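Cysteine desulfurase (Elizabethkingia anophelis NUHP1, PDB 5VPR) probably catalyses the pyridoxal 5'-phosphate-dependent removal of sulfur from L-cysteine, yielding L-alanine and a persulfide on a sulfur carrier. Local coordinates at residues D35-S40 with T385-F390; N51-H56 with N286-I291. All coordinates share one frame; numbering follows the deposited sequence.

Contact 1 (D35-S40 with T385-F390)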
loop_
_atom_site.group_PDB
_atom_site.type_symbol
_atom_site.label_atom_id
_atom_site.label_comp_id
_atom_site.label_asym_id
_atom_site.label_seq_id
_atom_site.Cartn_x
_atom_site.Cartn_y
_atom_site.Cartn_z
ATOM N N ASP A 35 -13.221 -0.456 -4.216
ATOM C CA ASP A 35 -12.506 0.649 -3.596
ATOM C C ASP A 35 -11.340 0.109 -2.775
ATOM O O ASP A 35 -11.024 0.599 -1.682
ATOM C CB ASP A 35 -13.452 1.483 -2.735
ATOM C CG ASP A 35 -12.875 2.842 -2.377
ATOM O OD1 ASP A 35 -12.001 3.344 -3.116
ATOM O OD2 ASP A 35 -13.297 3.403 -1.345
ATOM N N ASN A 36 -10.704 -0.936 -3.300
ATOM C CA ASN A 36 -9.691 -1.657 -2.535
ATOM C C ASN A 36 -8.430 -0.835 -2.309
ATOM O O ASN A 36 -7.740 -1.057 -1.313
ATOM C CB ASN A 36 -9.378 -2.981 -3.229
ATOM C CG ASN A 36 -10.580 -3.889 -3.222
ATOM O OD1 ASN A 36 -10.911 -4.470 -2.180
ATOM N ND2 ASN A 36 -11.284 -3.973 -4.359
ATOM N N ALA A 37 -8.119 0.117 -3.195
ATOM C CA ALA A 37 -6.974 0.993 -2.965
ATOM C C ALA A 37 -7.200 1.907 -1.771
ATOM O O ALA A 37 -6.230 2.426 -1.214
ATOM C CB ALA A 37 -6.669 1.843 -4.202
ATOM N N ALA A 38 -8.456 2.116 -1.371
ATOM C CA ALA A 38 -8.730 2.817 -0.120
ATOM C C ALA A 38 -8.474 1.894 1.060
ATOM O O ALA A 38 -7.659 2.201 1.931
ATOM C CB ALA A 38 -10.167 3.352 -0.101
ATOM N N THR A 39 -9.115 0.726 1.069
ATOM C CA THR A 39 -8.833 -0.293 2.066
ATOM C C THR A 39 -9.380 -1.614 1.550
ATOM O O THR A 39 -10.306 -1.639 0.731
ATOM C CB THR A 39 -9.421 0.059 3.446
ATOM O OG1 THR A 39 -8.786 -0.748 4.440
ATOM C CG2 THR A 39 -10.953 -0.175 3.504
ATOM N N SER A 40 -8.760 -2.705 1.983
ATOM C CA SER A 40 -9.194 -4.025 1.550
ATOM C C SER A 40 -10.147 -4.641 2.563
ATOM O O SER A 40 -10.222 -4.209 3.719
ATOM C CB SER A 40 -7.998 -4.947 1.342
ATOM O OG SER A 40 -7.287 -5.147 2.548
ATOM N N THR A 385 -12.424 12.415 -11.152
ATOM C CA THR A 385 -12.385 11.142 -11.864
ATOM C C THR A 385 -12.952 10.028 -10.988
ATOM O O THR A 385 -13.106 10.172 -9.774
ATOM C CB THR A 385 -10.953 10.794 -12.298
ATOM O OG1 THR A 385 -10.237 10.244 -11.188
ATOM C CG2 THR A 385 -10.230 12.042 -12.781
ATOM N N VAL A 386 -13.268 8.902 -11.623
ATOM C CA VAL A 386 -13.786 7.715 -10.948
ATOM C C VAL A 386 -12.676 6.673 -10.897
ATOM O O VAL A 386 -12.087 6.338 -11.934
ATOM C CB VAL A 386 -15.025 7.143 -11.665
ATOM C CG1 VAL A 386 -15.676 6.047 -10.814
ATOM C CG2 VAL A 386 -16.028 8.247 -11.991
ATOM N N ARG A 387 -12.409 6.141 -9.700
ATOM C CA ARG A 387 -11.322 5.185 -9.469
ATOM C C ARG A 387 -11.923 3.850 -9.049
ATOM O O ARG A 387 -12.492 3.734 -7.957
ATOM C CB ARG A 387 -10.345 5.696 -8.401
ATOM C CG ARG A 387 -9.094 4.824 -8.222
ATOM C CD ARG A 387 -8.216 5.211 -6.991
ATOM N NE ARG A 387 -8.885 4.863 -5.739
ATOM C CZ ARG A 387 -8.401 5.080 -4.517
ATOM N NH1 ARG A 387 -7.217 5.650 -4.358
ATOM N NH2 ARG A 387 -9.113 4.719 -3.448
ATOM N N ALA A 388 -11.813 2.850 -9.913
ATOM C CA ALA A 388 -12.137 1.473 -9.557
ATOM C C ALA A 388 -10.832 0.743 -9.275
ATOM O O ALA A 388 -9.875 0.873 -10.041
ATOM C CB ALA A 388 -12.910 0.778 -10.677
ATOM N N SER A 389 -10.786 -0.007 -8.176
ATOM C CA SER A 389 -9.557 -0.676 -7.773
ATOM C C SER A 389 -9.882 -2.085 -7.303
ATOM O O SER A 389 -10.894 -2.313 -6.630
ATOM C CB SER A 389 -8.802 0.116 -6.670
ATOM O OG SER A 389 -9.655 0.479 -5.583
ATOM N N PHE A 390 -9.001 -3.022 -7.647
ATOM C CA PHE A 390 -9.269 -4.445 -7.529
ATOM C C PHE A 390 -8.447 -5.093 -6.423
ATOM O O PHE A 390 -7.331 -4.659 -6.103
ATOM C CB PHE A 390 -9.000 -5.138 -8.867
ATOM C CG PHE A 390 -9.778 -4.545 -10.000
ATOM C CD1 PHE A 390 -11.152 -4.715 -10.069
ATOM C CD2 PHE A 390 -9.151 -3.793 -10.975
ATOM C CE1 PHE A 390 -11.890 -4.161 -11.099
ATOM C CE2 PHE A 390 -9.885 -3.242 -12.016
ATOM C CZ PHE A 390 -11.256 -3.424 -12.072
HETATM O O HOH W 1 -10.887 2.882 -5.854
#
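S389 takes two bonds from the turn, one on its backbone oxygen from N36 and one on its hydroxyl from A37. N36 ND2 donates to S389 O at 2.8 Å, near the amide plane and almost straight (163°). Asparagine suits this place because an amide donates and accepts at once: ND2 also gives to Y33 O, and OD1 is hydrogen-bonded to Y393 OH. A37 N likewise donates, to S389 OG at 2.9 Å, practically in line. A chi1 of 50° turns this small hydroxyl toward the turn, where it also has a weak bond with L34 O.

R387 NH2 makes a salt bridge to D35 OD1 at 3.2 Å. OD1 lies in the guanidinium plane, while NH2 comes to the syn side of the carboxylate, somewhat out of its plane; the two flat groups are twisted 45° against each other. NH1 has a weak bond to N181 O. A water links the pair to S389 and to the backbone of R387, accepting from R387 NE at 2.8 Å.

In this fold-type I enzyme, strand 386-389 is an outer strand of the small antiparallel sheet, and D35 meets S389 in a single beta bridge. A beta turn follows, closed by A38 N to D35 O at 3.0 Å. Beyond it, T39 and S40 bond to H232, the neighbour of cofactor-bearing K233.

The long, flat-ended arginine can meet a carboxylate at its edge and a methyl on its face: A37, small enough to lie there, sets CB 3.7 Å from R387 CZ, over the guanidinium centre.

Contact 2 (N51-H56 with N286-I291)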
loop_
_atom_site.group_PDB
_atom_site.type_symbol
_atom_site.label_atom_id
_atom_site.label_comp_id
_atom_site.label_asym_id
_atom_site.label_seq_id
_atom_site.Cartn_x
_atom_site.Cartn_y
_atom_site.Cartn_z
ATOM N N ASN A 51 -9.636 -12.745 17.015
ATOM C CA ASN A 51 -10.524 -13.272 18.042
ATOM C C ASN A 51 -9.837 -14.339 18.887
ATOM O O ASN A 51 -9.993 -14.357 20.111
ATOM C CB ASN A 51 -11.776 -13.840 17.376
ATOM C CG ASN A 51 -12.891 -14.084 18.361
ATOM O OD1 ASN A 51 -13.101 -15.211 18.817
ATOM N ND2 ASN A 51 -13.611 -13.023 18.706
ATOM N N ASN A 52 -9.079 -15.242 18.256
ATOM C CA ASN A 52 -8.393 -16.283 19.021
ATOM C C ASN A 52 -7.362 -15.682 19.972
ATOM O O ASN A 52 -7.175 -16.179 21.092
ATOM C CB ASN A 52 -7.716 -17.291 18.087
ATOM C CG ASN A 52 -8.706 -18.200 17.393
ATOM O OD1 ASN A 52 -9.785 -18.486 17.919
ATOM N ND2 ASN A 52 -8.344 -18.664 16.200
ATOM N N TYR A 53 -6.671 -14.626 19.536
ATOM C CA TYR A 53 -5.713 -13.963 20.413
ATOM C C TYR A 53 -6.399 -13.428 21.667
ATOM O O TYR A 53 -5.945 -13.671 22.791
ATOM C CB TYR A 53 -4.990 -12.820 19.685
ATOM C CG TYR A 53 -4.210 -11.985 20.678
ATOM C CD1 TYR A 53 -3.006 -12.454 21.208
ATOM C CD2 TYR A 53 -4.718 -10.775 21.158
ATOM C CE1 TYR A 53 -2.307 -11.727 22.158
ATOM C CE2 TYR A 53 -4.032 -10.042 22.098
ATOM C CZ TYR A 53 -2.823 -10.528 22.596
ATOM O OH TYR A 53 -2.133 -9.798 23.531
ATOM N N TYR A 54 -7.504 -12.692 21.495
ATOM C CA TYR A 54 -8.140 -12.084 22.660
ATOM C C TYR A 54 -8.836 -13.118 23.536
ATOM O O TYR A 54 -8.928 -12.930 24.758
ATOM C CB TYR A 54 -9.142 -11.008 22.232
ATOM C CG TYR A 54 -8.518 -9.707 21.769
ATOM C CD1 TYR A 54 -8.785 -9.201 20.501
ATOM C CD2 TYR A 54 -7.666 -8.982 22.600
ATOM C CE1 TYR A 54 -8.216 -8.004 20.068
ATOM C CE2 TYR A 54 -7.083 -7.799 22.171
ATOM C CZ TYR A 54 -7.364 -7.321 20.906
ATOM O OH TYR A 54 -6.821 -6.133 20.498
ATOM N N GLU A 55 -9.343 -14.207 22.953
ATOM C CA GLU A 55 -10.019 -15.181 23.794
ATOM C C GLU A 55 -9.070 -16.169 24.462
ATOM O O GLU A 55 -9.500 -16.857 25.399
ATOM C CB GLU A 55 -11.078 -15.937 22.989
ATOM C CG GLU A 55 -12.204 -15.023 22.549
ATOM C CD GLU A 55 -13.366 -15.768 21.947
ATOM O OE1 GLU A 55 -14.419 -15.143 21.716
ATOM O OE2 GLU A 55 -13.226 -16.980 21.712
ATOM N N HIS A 56 -7.799 -16.249 24.042
ATOM C CA HIS A 56 -6.947 -17.302 24.591
ATOM C C HIS A 56 -5.576 -16.853 25.074
ATOM O O HIS A 56 -5.019 -17.490 25.971
ATOM C CB HIS A 56 -6.761 -18.432 23.566
ATOM C CG HIS A 56 -8.032 -19.144 23.244
ATOM N ND1 HIS A 56 -8.765 -18.882 22.106
ATOM C CD2 HIS A 56 -8.730 -20.069 23.941
ATOM C CE1 HIS A 56 -9.849 -19.638 22.103
ATOM N NE2 HIS A 56 -9.852 -20.366 23.205
ATOM N N ASN A 286 0.651 -2.876 19.418
ATOM C CA ASN A 286 -0.651 -3.394 19.008
ATOM C C ASN A 286 -0.496 -4.893 18.765
ATOM O O ASN A 286 -0.379 -5.365 17.628
ATOM C CB ASN A 286 -1.150 -2.661 17.772
ATOM C CG ASN A 286 -2.480 -3.182 17.281
ATOM O OD1 ASN A 286 -3.179 -3.969 17.957
ATOM N ND2 ASN A 286 -2.841 -2.763 16.081
ATOM N N ILE A 287 -0.525 -5.656 19.871
ATOM C CA ILE A 287 -0.151 -7.074 19.831
ATOM C C ILE A 287 -1.069 -7.849 18.898
ATOM O O ILE A 287 -0.615 -8.613 18.037
ATOM C CB ILE A 287 -0.186 -7.679 21.252
ATOM C CG1 ILE A 287 0.783 -6.948 22.193
ATOM C CG2 ILE A 287 0.127 -9.196 21.179
ATOM C CD1 ILE A 287 0.339 -6.928 23.671
ATOM N N ALA A 288 -2.384 -7.677 19.080
ATOM C CA ALA A 288 -3.366 -8.379 18.262
ATOM C C ALA A 288 -3.199 -8.037 16.790
ATOM O O ALA A 288 -3.204 -8.927 15.930
ATOM C CB ALA A 288 -4.777 -8.030 18.726
ATOM N N GLY A 289 -3.061 -6.747 16.485
ATOM C CA GLY A 289 -2.903 -6.334 15.102
ATOM C C GLY A 289 -1.628 -6.875 14.471
ATOM O O GLY A 289 -1.634 -7.284 13.310
ATOM N N ASN A 290 -0.526 -6.900 15.233
ATOM C CA ASN A 290 0.724 -7.446 14.707
ATOM C C ASN A 290 0.612 -8.942 14.452
ATOM O O ASN A 290 1.086 -9.433 13.421
ATOM C CB ASN A 290 1.886 -7.149 15.662
ATOM C CG ASN A 290 2.118 -5.677 15.842
ATOM O OD1 ASN A 290 1.695 -4.864 15.011
ATOM N ND2 ASN A 290 2.794 -5.308 16.932
ATOM N N ILE A 291 -0.033 -9.680 15.360
ATOM C CA ILE A 291 -0.292 -11.096 15.103
ATOM C C ILE A 291 -1.133 -11.261 13.844
ATOM O O ILE A 291 -0.856 -12.120 12.993
ATOM C CB ILE A 291 -0.965 -11.746 16.328
ATOM C CG1 ILE A 291 0.030 -11.844 17.492
ATOM C CG2 ILE A 291 -1.511 -13.127 15.978
ATOM C CD1 ILE A 291 -0.623 -12.245 18.797
#
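Y53 and Y54, near the end of helix 44-56, reach over the first turn of helix 287-303 in a helix-helix packing that runs roughly antiparallel: the short axes pass 9.8 Å apart at 139°. N286 is the N-cap of the second helix. Its OD1 accepts from G289 N at 3.1 Å, the donor lying well above the amide carbonyl plane, while its ND2 is held by G239 O.

I287, the first helical residue, crosses the Y53 side chain at about a right angle and sets its CG2 3.3 Å from Y53 OH. That hydroxyl finds its polar partner in N58, so the tyrosine can press its ring into apolar surroundings while its end stays hydrogen-bonded.

A288 follows, the residue whose CA comes nearest to that of Y53. One face of the Y53 ring is turned to the backbone here, with A288 N above it. The methyl is small enough to fit into the corner that the two tyrosine rings form, with A288 CB 3.7 Å from Y53 CD2 and 3.3 Å from Y54 OH. The rings also touch each other, the CD2 edge of Y53 lying above the rim of a Y54 face. G289, which has no side chain, lets the capping amide of N286 fold close over the helix start.

One turn after I287, I291 touches M75 of helix 67-87. Swung out by a chi1 of 169°, the Y53 ring receives the tip of this isoleucine obliquely, I291 CD1 lying 3.4 Å from Y53 CD1.

The two contacts are nested along the chain: 35-40 and 51-56 come first, then 286-291, and 385-390 closes the outer loop. Their centres lie 28 Å apart and their nearest atoms about 12 Å, so they do not touch. The N-terminal portion joins them, since the loop of contact 1 runs on into helix 44-56 of contact 2. This short portion thus meets strand 386-389 of the small C-terminal sheet at one end and the start of helix 287-303 at the other. Helix 287-303 leads in turn to helix 305-324, which packs against F390 of contact 1. Contact 1 lies nearer the centre of the chain, 12 Å from it against 23 Å for contact 2, centre to centre.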